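Local atomic coordinates of fatty Acyl-Adenylate Ligase (Escherichia coli, PDB entry 3PBK), a protein that belongs to the AMP-binding enzyme family of the ANL clan, large adenylate-binding proteins built around extended beta sheets flanked by helices. Residues 261-272 / 291-302; 328-336 / 347-355. One frame throughout, in Å; residues are numbered along the deposited sequence.

Interaction 1 (261-272 / 291-302); sequences WLKLISKNRGTV and DLAELDLSCWRV
Trp300 tucks its indole against the helix 261-267. The CB of Trp300 leads away from the helix, but with CG anti to the backbone N (chi1 -161°) the ring swings back under Ile265, whose CD1 sits 3.5 Å from the centroid of the six-membered ring and squarely over its face, a CH-pi contact. Leu262 CD2 meets CZ3 of the same ring at 3.7 Å. At the far end the indole turns its edge toward the face of Trp261 in an offset edge-to-face pair, planes 74° apart. Phe327 adds another ring, and Ser273 takes the NE1 proton of Trp261.

One layer out, Cys299 SG lies over the centre of one face of the Arg269 guanidinium, 3.5 Å from CZ. Around its edge that guanidinium grips the Ser266 carbonyl side-on with NE and NH2, while NH2 also donates to Asp296 O at 2.6 Å. NH1 makes a salt bridge to Asp296 OD2 (3.2 Å), its hydrogen bond weak and bent, the two planes nearly parallel (10° apart) but stepped. The Asp296 backbone N answers with a nearly straight bond to Ser266 OG (3.1 Å).

Lys263 lies near the surface, its CD against Leu295 CD2 and its NZ in a long salt bridge to Glu294 OE2 (3.8 Å). Past the helix, Thr271 O accepts from both Arg301 N and Val302 N, and Val272 pairs with Val302 in parallel. Strands 272-275 and 302-305 are thus neighbours joined by a helical beta-alpha-beta crossover, with the Val272 side chain close to the bound 1ZZ.

Ser266 O belongs to the last turn of the helix, where the negative end of the helix dipole would add to the carbonyl's pull on the guanidinium, and the carboxylate of Asp296 may balance the arginine in turn.

Interaction 2 (328-336 / 347-355); sequences DNKTFMPCY and FSDEASGVV. With 1ZZ (5'-O-[(S)-(dodecanoyloxy)(hydroxy)phosphoryl]adenosine), chain C.
Cys335 and Phe347 face each other as an antiparallel non-hydrogen-bonded pair, with Cys335 CB 3.6 Å from Phe347 CD2. Cys335 SG stands obliquely to the phenyl ring, 5.2 Å from its centroid, and the selenium of Met333, modelled as selenomethionine, makes a similarly oblique Met-aromatic contact. Set between the backbone N and the carbonyl carbon (chi1 63°), Cys335 SG also meets C7 of 1ZZ at 3.4 Å, while C5 of the ligand lies at the Phe347 ring edge. At the adenine, amino group N5 donates to Cys335 O (3.0 Å), and the ring edge of Tyr336 meets the base. Cys335 thus touches mid-acyl chain with SG and adenine with its carbonyl. The pair joins strand 332-337 to strand 344-347, its antiparallel neighbour in the large mixed sheet. One step along, Ser348 N bonds Pro334 O at 2.9 Å. Beyond, the loop 348-355 curls back along the strand. Ser348 CB rests on Pro334 CD, and Ser348 OG donates to Ser352 OG. Val354 CG2 touches Phe332 CB (3.8 Å). Gly353, at positive phi, donates its N to Lys330 O at 3.2 Å. Further out, Asp444 bonds the Tyr336 hydroxyl, and Leu315 of helix 312-322 touches Phe332 and Val354.

From the N terminus, residues 261-272 come first, and interaction 1 closes after an 18-residue excursion, largely helical, that returns the chain at 291-302. The chain then runs through strand 302-305 and helix 312-322 before 328-336 opens interaction 2, which closes a shorter loop of 10 residues carrying strand 344-347. The two loops follow in series, neither nested nor crossed. They still meet, because strands 272-275, 302-305, 332-337 and 344-347 are successive neighbours in the mixed sheet: Val302 CG1 packs on Met333 CB at 4.1 Å. Helix 312-322 bridges both contacts, with Phe318 touching Trp300 of interaction 1 and Phe332 of interaction 2.

Interaction 1 (261-272 / 291-302)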
loop_
_atom_site.group_PDB
_atom_site.type_symbol
_atom_site.label_atom_id
_atom_site.label_comp_id
_atom_site.label_asym_id
_atom_site.label_seq_id
_atom_site.Cartn_x
_atom_site.Cartn_y
_atom_site.Cartn_z
ATOM N N TRP A 261 -9.516 15.606 -1.755
ATOM C CA TRP A 261 -8.119 15.389 -1.396
ATOM C C TRP A 261 -7.305 16.619 -1.750
ATOM O O TRP A 261 -6.569 17.146 -0.928
ATOM C CB TRP A 261 -7.585 14.151 -2.131
ATOM C CG TRP A 261 -6.119 13.930 -2.056
ATOM C CD1 TRP A 261 -5.306 14.233 -1.023
ATOM C CD2 TRP A 261 -5.290 13.320 -3.056
ATOM N NE1 TRP A 261 -4.016 13.873 -1.315
ATOM C CE2 TRP A 261 -3.984 13.307 -2.556
ATOM C CE3 TRP A 261 -5.529 12.799 -4.326
ATOM C CZ2 TRP A 261 -2.913 12.783 -3.284
ATOM C CZ3 TRP A 261 -4.463 12.278 -5.047
ATOM C CH2 TRP A 261 -3.175 12.274 -4.525
ATOM N N LEU A 262 -7.454 17.093 -2.978
ATOM C CA LEU A 262 -6.720 18.270 -3.405
ATOM C C LEU A 262 -7.249 19.484 -2.655
ATOM O O LEU A 262 -6.489 20.404 -2.338
ATOM C CB LEU A 262 -6.843 18.477 -4.916
ATOM C CG LEU A 262 -6.552 17.276 -5.815
ATOM C CD1 LEU A 262 -6.500 17.711 -7.264
ATOM C CD2 LEU A 262 -5.256 16.605 -5.413
ATOM N N LYS A 263 -8.552 19.487 -2.381
ATOM C CA LYS A 263 -9.144 20.545 -1.579
ATOM C C LYS A 263 -8.379 20.675 -0.269
ATOM O O LYS A 263 -7.815 21.723 0.049
ATOM C CB LYS A 263 -10.601 20.221 -1.275
ATOM C CG LYS A 263 -11.577 20.576 -2.375
ATOM C CD LYS A 263 -11.836 22.077 -2.436
ATOM C CE LYS A 263 -13.329 22.365 -2.566
ATOM N NZ LYS A 263 -14.042 21.329 -3.375
ATOM N N LEU A 264 -8.359 19.586 0.485
ATOM C CA LEU A 264 -7.727 19.570 1.789
ATOM C C LEU A 264 -6.304 20.116 1.713
ATOM O O LEU A 264 -5.920 20.963 2.522
ATOM C CB LEU A 264 -7.756 18.150 2.364
ATOM C CG LEU A 264 -7.767 17.977 3.883
ATOM C CD1 LEU A 264 -6.407 17.588 4.374
ATOM C CD2 LEU A 264 -8.231 19.240 4.569
ATOM N N ILE A 265 -5.523 19.648 0.743
ATOM C CA ILE A 265 -4.159 20.144 0.589
ATOM C C ILE A 265 -4.167 21.663 0.490
ATOM O O ILE A 265 -3.531 22.344 1.288
ATOM C CB ILE A 265 -3.453 19.562 -0.652
ATOM C CG1 ILE A 265 -3.151 18.080 -0.467
ATOM C CG2 ILE A 265 -2.153 20.289 -0.916
ATOM C CD1 ILE A 265 -2.599 17.431 -1.709
ATOM N N SER A 266 -4.902 22.195 -0.483
ATOM C CA SER A 266 -4.948 23.639 -0.710
ATOM C C SER A 266 -5.501 24.427 0.486
ATOM O O SER A 266 -5.109 25.577 0.721
ATOM C CB SER A 266 -5.757 23.948 -1.967
ATOM O OG SER A 266 -6.054 25.328 -2.042
ATOM N N LYS A 267 -6.402 23.796 1.237
ATOM C CA LYS A 267 -7.049 24.434 2.384
ATOM C C LYS A 267 -6.062 24.804 3.483
ATOM O O LYS A 267 -6.114 25.900 4.038
ATOM C CB LYS A 267 -8.129 23.520 2.971
ATOM C CG LYS A 267 -8.958 24.165 4.077
ATOM C CD LYS A 267 -9.751 23.125 4.852
ATOM C CE LYS A 267 -10.573 23.754 5.972
ATOM N NZ LYS A 267 -11.952 24.153 5.533
ATOM N N ASN A 268 -5.170 23.879 3.805
ATOM C CA ASN A 268 -4.228 24.077 4.891
ATOM C C ASN A 268 -2.812 24.295 4.394
ATOM O O ASN A 268 -1.849 24.155 5.163
ATOM C CB ASN A 268 -4.251 22.870 5.832
ATOM C CG ASN A 268 -5.544 22.765 6.610
ATOM O OD1 ASN A 268 -5.837 21.728 7.206
ATOM N ND2 ASN A 268 -6.330 23.842 6.612
ATOM N N ARG A 269 -2.675 24.624 3.112
ATOM C CA ARG A 269 -1.349 24.765 2.532
ATOM C C ARG A 269 -0.528 23.503 2.785
ATOM O O ARG A 269 0.658 23.575 3.126
ATOM C CB ARG A 269 -0.640 25.975 3.133
ATOM C CG ARG A 269 -1.347 27.287 2.881
ATOM C CD ARG A 269 -1.198 27.705 1.434
ATOM N NE ARG A 269 -2.193 27.066 0.574
ATOM C CZ ARG A 269 -2.059 26.930 -0.744
ATOM N NH1 ARG A 269 -0.964 27.376 -1.360
ATOM N NH2 ARG A 269 -3.015 26.340 -1.443
ATOM N N GLY A 270 -1.183 22.352 2.626
ATOM C CA GLY A 270 -0.549 21.051 2.745
ATOM C C GLY A 270 0.668 20.910 1.853
ATOM O O GLY A 270 0.803 21.591 0.838
ATOM N N THR A 271 1.561 20.005 2.217
ATOM C CA THR A 271 2.877 20.002 1.603
ATOM C C THR A 271 3.272 18.656 1.013
ATOM O O THR A 271 3.797 18.584 -0.093
ATOM C CB THR A 271 3.929 20.452 2.636
ATOM O OG1 THR A 271 4.141 21.863 2.506
ATOM C CG2 THR A 271 5.231 19.735 2.416
ATOM N N VAL A 272 3.019 17.594 1.767
ATOM C CA VAL A 272 3.435 16.254 1.387
ATOM C C VAL A 272 2.226 15.343 1.370
ATOM O O VAL A 272 1.380 15.387 2.257
ATOM C CB VAL A 272 4.507 15.697 2.365
ATOM C CG1 VAL A 272 4.671 14.197 2.209
ATOM C CG2 VAL A 272 5.826 16.380 2.136
ATOM N N ASP A 291 -14.764 22.712 -9.024
ATOM C CA ASP A 291 -13.715 22.215 -8.131
ATOM C C ASP A 291 -12.433 23.051 -8.195
ATOM O O ASP A 291 -11.817 23.333 -7.164
ATOM C CB ASP A 291 -13.389 20.754 -8.467
ATOM C CG ASP A 291 -14.501 19.784 -8.066
ATOM O OD1 ASP A 291 -15.191 20.045 -7.051
ATOM O OD2 ASP A 291 -14.668 18.751 -8.764
ATOM N N LEU A 292 -12.035 23.438 -9.405
ATOM C CA LEU A 292 -10.808 24.203 -9.610
ATOM C C LEU A 292 -10.879 25.607 -9.019
ATOM O O LEU A 292 -9.872 26.321 -8.973
ATOM C CB LEU A 292 -10.487 24.306 -11.101
ATOM C CG LEU A 292 -10.412 23.000 -11.886
ATOM C CD1 LEU A 292 -10.030 23.300 -13.310
ATOM C CD2 LEU A 292 -9.402 22.065 -11.268
ATOM N N ALA A 293 -12.070 25.994 -8.567
ATOM C CA ALA A 293 -12.336 27.353 -8.094
ATOM C C ALA A 293 -11.669 27.696 -6.754
ATOM O O ALA A 293 -11.422 28.869 -6.449
ATOM C CB ALA A 293 -13.846 27.596 -8.024
ATOM N N GLU A 294 -11.381 26.675 -5.957
ATOM C CA GLU A 294 -10.724 26.884 -4.668
ATOM C C GLU A 294 -9.221 26.634 -4.753
ATOM O O GLU A 294 -8.429 27.208 -3.990
ATOM C CB GLU A 294 -11.302 25.941 -3.600
ATOM C CG GLU A 294 -12.700 26.279 -3.093
ATOM C CD GLU A 294 -13.783 25.487 -3.804
ATOM O OE1 GLU A 294 -13.645 25.264 -5.031
ATOM O OE2 GLU A 294 -14.768 25.092 -3.134
ATOM N N LEU A 295 -8.840 25.771 -5.688
ATOM C CA LEU A 295 -7.526 25.140 -5.663
ATOM C C LEU A 295 -6.339 26.047 -5.950
ATOM O O LEU A 295 -6.268 26.719 -6.976
ATOM C CB LEU A 295 -7.493 23.935 -6.603
ATOM C CG LEU A 295 -8.583 22.906 -6.336
ATOM C CD1 LEU A 295 -8.270 21.636 -7.090
ATOM C CD2 LEU A 295 -8.708 22.648 -4.845
ATOM N N ASP A 296 -5.409 26.050 -5.010
ATOM C CA ASP A 296 -4.074 26.523 -5.274
ATOM C C ASP A 296 -3.156 25.446 -4.758
ATOM O O ASP A 296 -3.286 25.023 -3.620
ATOM C CB ASP A 296 -3.795 27.807 -4.533
ATOM C CG ASP A 296 -2.457 28.371 -4.885
ATOM O OD1 ASP A 296 -2.025 28.161 -6.043
ATOM O OD2 ASP A 296 -1.837 29.007 -4.007
ATOM N N LEU A 297 -2.232 24.991 -5.587
ATOM C CA LEU A 297 -1.470 23.797 -5.258
ATOM C C LEU A 297 0.034 24.032 -5.231
ATOM O O LEU A 297 0.814 23.086 -5.224
ATOM C CB LEU A 297 -1.826 22.670 -6.231
ATOM C CG LEU A 297 -2.784 21.590 -5.723
ATOM C CD1 LEU A 297 -3.705 22.124 -4.647
ATOM C CD2 LEU A 297 -3.559 20.984 -6.871
ATOM N N SER A 298 0.434 25.297 -5.203
ATOM C CA SER A 298 1.850 25.665 -5.153
ATOM C C SER A 298 2.534 25.169 -3.877
ATOM O O SER A 298 3.734 24.903 -3.862
ATOM C CB SER A 298 1.989 27.182 -5.278
ATOM O OG SER A 298 0.871 27.842 -4.698
ATOM N N CYS A 299 1.745 25.044 -2.819
ATOM C CA CYS A 299 2.207 24.573 -1.523
ATOM C C CYS A 299 2.571 23.080 -1.547
ATOM O O CYS A 299 3.349 22.591 -0.709
ATOM C CB CYS A 299 1.099 24.802 -0.498
ATOM S SG CYS A 299 -0.418 23.843 -0.863
ATOM N N TRP A 300 1.980 22.356 -2.493
ATOM C CA TRP A 300 2.211 20.927 -2.599
ATOM C C TRP A 300 3.644 20.696 -3.046
ATOM O O TRP A 300 3.967 20.850 -4.222
ATOM C CB TRP A 300 1.234 20.288 -3.587
ATOM C CG TRP A 300 1.091 18.803 -3.418
ATOM C CD1 TRP A 300 1.833 17.996 -2.606
ATOM C CD2 TRP A 300 0.165 17.944 -4.094
ATOM N NE1 TRP A 300 1.417 16.691 -2.721
ATOM C CE2 TRP A 300 0.396 16.631 -3.633
ATOM C CE3 TRP A 300 -0.837 18.155 -5.039
ATOM C CZ2 TRP A 300 -0.343 15.536 -4.086
ATOM C CZ3 TRP A 300 -1.573 17.061 -5.484
ATOM C CH2 TRP A 300 -1.322 15.773 -5.007
ATOM N N ARG A 301 4.499 20.323 -2.101
ATOM C CA ARG A 301 5.937 20.204 -2.344
ATOM C C ARG A 301 6.354 18.824 -2.859
ATOM O O ARG A 301 7.227 18.702 -3.723
ATOM C CB ARG A 301 6.684 20.524 -1.053
ATOM C CG ARG A 301 8.175 20.637 -1.201
ATOM C CD ARG A 301 8.811 20.974 0.132
ATOM N NE ARG A 301 9.044 19.797 0.959
ATOM C CZ ARG A 301 9.961 18.877 0.689
ATOM N NH1 ARG A 301 10.710 18.986 -0.399
ATOM N NH2 ARG A 301 10.125 17.845 1.500
ATOM N N VAL A 302 5.733 17.785 -2.312
ATOM C CA VAL A 302 6.032 16.421 -2.716
ATOM C C VAL A 302 4.754 15.608 -2.924
ATOM O O VAL A 302 4.022 15.320 -1.972
ATOM C CB VAL A 302 6.950 15.722 -1.687
ATOM C CG1 VAL A 302 7.259 14.286 -2.117
ATOM C CG2 VAL A 302 8.226 16.516 -1.504
#

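Interaction 2 (328-336 / 347-355)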
loop_
_atom_site.group_PDB
_atom_site.type_symbol
_atom_site.label_atom_id
_atom_site.label_comp_id
_atom_site.label_asym_id
_atom_site.label_seq_id
_atom_site.Cartn_x
_atom_site.Cartn_y
_atom_site.Cartn_z
ATOM N N ASP A 328 2.935 21.909 -9.660
ATOM C CA ASP A 328 4.224 21.729 -10.314
ATOM C C ASP A 328 4.480 20.237 -10.528
ATOM O O ASP A 328 4.520 19.464 -9.574
ATOM C CB ASP A 328 5.340 22.356 -9.471
ATOM C CG ASP A 328 6.708 22.279 -10.145
ATOM O OD1 ASP A 328 6.784 21.913 -11.346
ATOM O OD2 ASP A 328 7.715 22.592 -9.469
ATOM N N ASN A 329 4.646 19.820 -11.776
ATOM C CA ASN A 329 4.886 18.412 -12.030
ATOM C C ASN A 329 6.235 17.926 -11.518
ATOM O O ASN A 329 6.474 16.725 -11.457
ATOM C CB ASN A 329 4.732 18.090 -13.515
ATOM C CG ASN A 329 5.927 18.532 -14.345
ATOM O OD1 ASN A 329 7.063 18.102 -14.116
ATOM N ND2 ASN A 329 5.666 19.375 -15.337
ATOM N N LYS A 330 7.120 18.853 -11.157
ATOM C CA LYS A 330 8.430 18.476 -10.639
ATOM C C LYS A 330 8.296 17.953 -9.227
ATOM O O LYS A 330 9.251 17.394 -8.670
ATOM C CB LYS A 330 9.394 19.662 -10.632
ATOM C CG LYS A 330 10.023 19.984 -11.974
ATOM C CD LYS A 330 10.801 18.804 -12.529
ATOM C CE LYS A 330 11.049 18.981 -14.029
ATOM N NZ LYS A 330 11.792 17.838 -14.650
ATOM N N THR A 331 7.113 18.153 -8.646
ATOM C CA THR A 331 6.837 17.732 -7.271
ATOM C C THR A 331 6.521 16.248 -7.210
ATOM O O THR A 331 6.420 15.682 -6.128
ATOM C CB THR A 331 5.663 18.522 -6.631
ATOM O OG1 THR A 331 4.447 18.235 -7.329
ATOM C CG2 THR A 331 5.920 20.021 -6.678
ATOM N N PHE A 332 6.360 15.635 -8.382
ATOM C CA PHE A 332 6.131 14.195 -8.496
ATOM C C PHE A 332 7.308 13.385 -7.992
ATOM O O PHE A 332 8.457 13.605 -8.386
ATOM C CB PHE A 332 5.849 13.787 -9.943
ATOM C CG PHE A 332 4.394 13.805 -10.303
ATOM C CD1 PHE A 332 3.440 13.330 -9.414
ATOM C CD2 PHE A 332 3.976 14.288 -11.536
ATOM C CE1 PHE A 332 2.093 13.343 -9.743
ATOM C CE2 PHE A 332 2.636 14.306 -11.873
ATOM C CZ PHE A 332 1.690 13.831 -10.977
HETATM N N MSE A 333 7.015 12.430 -7.122
HETATM C CA MSE A 333 8.048 11.534 -6.654
HETATM C C MSE A 333 7.596 10.089 -6.686
HETATM O O MSE A 333 6.972 9.600 -5.749
HETATM C CB MSE A 333 8.526 11.921 -5.259
HETATM C CG MSE A 333 9.966 11.482 -5.011
HETATM SE SE MSE A 333 10.624 11.831 -3.202
HETATM C CE MSE A 333 9.386 10.670 -2.255
ATOM N N PRO A 334 7.899 9.402 -7.782
ATOM C CA PRO A 334 7.655 7.968 -7.830
ATOM C C PRO A 334 8.525 7.267 -6.802
ATOM O O PRO A 334 9.699 7.598 -6.669
ATOM C CB PRO A 334 8.093 7.593 -9.243
ATOM C CG PRO A 334 7.943 8.841 -10.024
ATOM C CD PRO A 334 8.338 9.929 -9.079
ATOM N N CYS A 335 7.946 6.309 -6.086
ATOM C CA CYS A 335 8.667 5.552 -5.069
ATOM C C CYS A 335 8.210 4.089 -5.000
ATOM O O CYS A 335 7.144 3.741 -5.499
ATOM C CB CYS A 335 8.471 6.210 -3.717
ATOM S SG CYS A 335 6.767 6.184 -3.214
ATOM N N TYR A 336 9.022 3.248 -4.368
ATOM C CA TYR A 336 8.787 1.809 -4.323
ATOM C C TYR A 336 8.916 1.268 -2.905
ATOM O O TYR A 336 9.723 1.763 -2.116
ATOM C CB TYR A 336 9.806 1.117 -5.206
ATOM C CG TYR A 336 9.840 -0.383 -5.090
ATOM C CD1 TYR A 336 8.713 -1.149 -5.351
ATOM C CD2 TYR A 336 11.014 -1.040 -4.766
ATOM C CE1 TYR A 336 8.748 -2.519 -5.272
ATOM C CE2 TYR A 336 11.061 -2.411 -4.688
ATOM C CZ TYR A 336 9.923 -3.143 -4.942
ATOM O OH TYR A 336 9.971 -4.504 -4.859
ATOM N N PHE A 347 13.099 5.923 -3.484
ATOM C CA PHE A 347 12.381 7.125 -3.855
ATOM C C PHE A 347 13.107 7.753 -5.028
ATOM O O PHE A 347 14.330 7.709 -5.092
ATOM C CB PHE A 347 12.378 8.117 -2.692
ATOM C CG PHE A 347 11.653 7.626 -1.463
ATOM C CD1 PHE A 347 12.296 6.842 -0.528
ATOM C CD2 PHE A 347 10.330 7.969 -1.235
ATOM C CE1 PHE A 347 11.634 6.403 0.607
ATOM C CE2 PHE A 347 9.661 7.534 -0.097
ATOM C CZ PHE A 347 10.317 6.750 0.826
ATOM N N SER A 348 12.362 8.329 -5.964
ATOM C CA SER A 348 12.975 9.088 -7.043
ATOM C C SER A 348 13.658 10.319 -6.440
ATOM O O SER A 348 13.387 10.697 -5.294
ATOM C CB SER A 348 11.933 9.492 -8.084
ATOM O OG SER A 348 12.547 9.939 -9.284
ATOM N N ASP A 349 14.553 10.936 -7.204
ATOM C CA ASP A 349 15.322 12.056 -6.688
ATOM C C ASP A 349 14.418 13.212 -6.256
ATOM O O ASP A 349 13.237 13.282 -6.632
ATOM C CB ASP A 349 16.349 12.523 -7.712
ATOM C CG ASP A 349 17.495 11.524 -7.898
ATOM O OD1 ASP A 349 17.899 10.870 -6.908
ATOM O OD2 ASP A 349 18.000 11.405 -9.042
ATOM N N GLU A 350 14.977 14.104 -5.439
ATOM C CA GLU A 350 14.266 15.278 -4.954
ATOM C C GLU A 350 14.020 16.173 -6.154
ATOM O O GLU A 350 14.857 16.250 -7.055
ATOM C CB GLU A 350 15.127 15.992 -3.914
ATOM C CG GLU A 350 14.364 16.684 -2.797
ATOM C CD GLU A 350 15.286 17.260 -1.703
ATOM O OE1 GLU A 350 16.538 17.238 -1.876
ATOM O OE2 GLU A 350 14.744 17.738 -0.666
ATOM N N ALA A 351 12.860 16.820 -6.186
ATOM C CA ALA A 351 12.483 17.709 -7.301
ATOM C C ALA A 351 12.736 17.137 -8.712
ATOM O O ALA A 351 13.203 17.847 -9.606
ATOM C CB ALA A 351 13.167 19.070 -7.149
ATOM N N SER A 352 12.399 15.869 -8.907
ATOM C CA SER A 352 12.773 15.159 -10.126
ATOM C C SER A 352 11.681 15.179 -11.193
ATOM O O SER A 352 11.956 15.079 -12.391
ATOM C CB SER A 352 13.151 13.701 -9.797
ATOM O OG SER A 352 12.086 13.000 -9.152
ATOM N N GLY A 353 10.437 15.306 -10.753
ATOM C CA GLY A 353 9.325 14.955 -11.608
ATOM C C GLY A 353 9.441 13.470 -11.897
ATOM O O GLY A 353 10.355 12.814 -11.402
ATOM N N VAL A 354 8.520 12.931 -12.685
ATOM C CA VAL A 354 8.603 11.540 -13.095
ATOM C C VAL A 354 9.741 11.383 -14.093
ATOM O O VAL A 354 9.819 12.114 -15.066
ATOM C CB VAL A 354 7.289 11.074 -13.751
ATOM C CG1 VAL A 354 7.412 9.642 -14.262
ATOM C CG2 VAL A 354 6.135 11.209 -12.772
ATOM N N VAL A 355 10.633 10.438 -13.846
ATOM C CA VAL A 355 11.697 10.132 -14.793
ATOM C C VAL A 355 11.447 8.747 -15.396
ATOM O O VAL A 355 11.177 7.787 -14.675
ATOM C CB VAL A 355 13.057 10.136 -14.102
ATOM C CG1 VAL A 355 14.121 9.653 -15.057
ATOM C CG2 VAL A 355 13.368 11.514 -13.549
HETATM P P 1ZZ C . 2.498 -3.245 0.173
HETATM C C1 1ZZ C . 5.483 10.646 4.519
HETATM N N1 1ZZ C . 4.658 -2.161 -5.615
HETATM O O1 1ZZ C . 2.530 -0.220 -1.238
HETATM C C2 1ZZ C . 6.097 9.367 4.016
HETATM N N2 1ZZ C . 5.326 -0.064 -5.348
HETATM O O2 1ZZ C . 3.042 -1.717 0.477
HETATM C C3 1ZZ C . 5.288 8.523 3.035
HETATM N N3 1ZZ C . 5.123 -2.228 -8.126
HETATM O O3 1ZZ C . 3.240 -4.448 0.902
HETATM C C4 1ZZ C . 6.058 7.340 2.419
HETATM N N4 1ZZ C . 5.962 -0.248 -8.993
HETATM O O4 1ZZ C . 1.170 -3.368 0.504
HETATM C C5 1ZZ C . 5.597 6.644 1.133
HETATM N N5 1ZZ C . 6.346 1.651 -7.516
HETATM O O5 1ZZ C . 2.681 -3.514 -1.390
HETATM C C6 1ZZ C . 6.070 5.215 1.064
HETATM O O6 1ZZ C . 3.652 -3.392 -4.000
HETATM C C7 1ZZ C . 6.443 4.583 -0.253
HETATM O O7 1ZZ C . 5.170 -5.735 -6.165
HETATM C C8 1ZZ C . 6.235 3.091 -0.384
HETATM O O8 1ZZ C . 6.365 -5.686 -3.569
HETATM C C9 1ZZ C . 5.383 2.537 -1.535
HETATM C C10 1ZZ C . 4.319 1.502 -1.272
HETATM C C11 1ZZ C . 4.362 0.411 -0.293
HETATM C C12 1ZZ C . 3.348 -0.618 -0.474
HETATM C C13 1ZZ C . 3.791 -4.303 -1.736
HETATM C C14 1ZZ C . 4.051 -4.542 -3.229
HETATM C C15 1ZZ C . 5.440 -4.703 -3.873
HETATM C C16 1ZZ C . 5.079 -4.635 -5.297
HETATM C C17 1ZZ C . 4.108 -3.505 -5.330
HETATM C C18 1ZZ C . 4.824 -1.186 -4.723
HETATM C C19 1ZZ C . 5.480 -0.398 -6.694
HETATM C C20 1ZZ C . 5.082 -1.633 -6.879
HETATM C C21 1ZZ C . 5.572 -1.482 -9.167
HETATM C C22 1ZZ C . 5.915 0.325 -7.714
#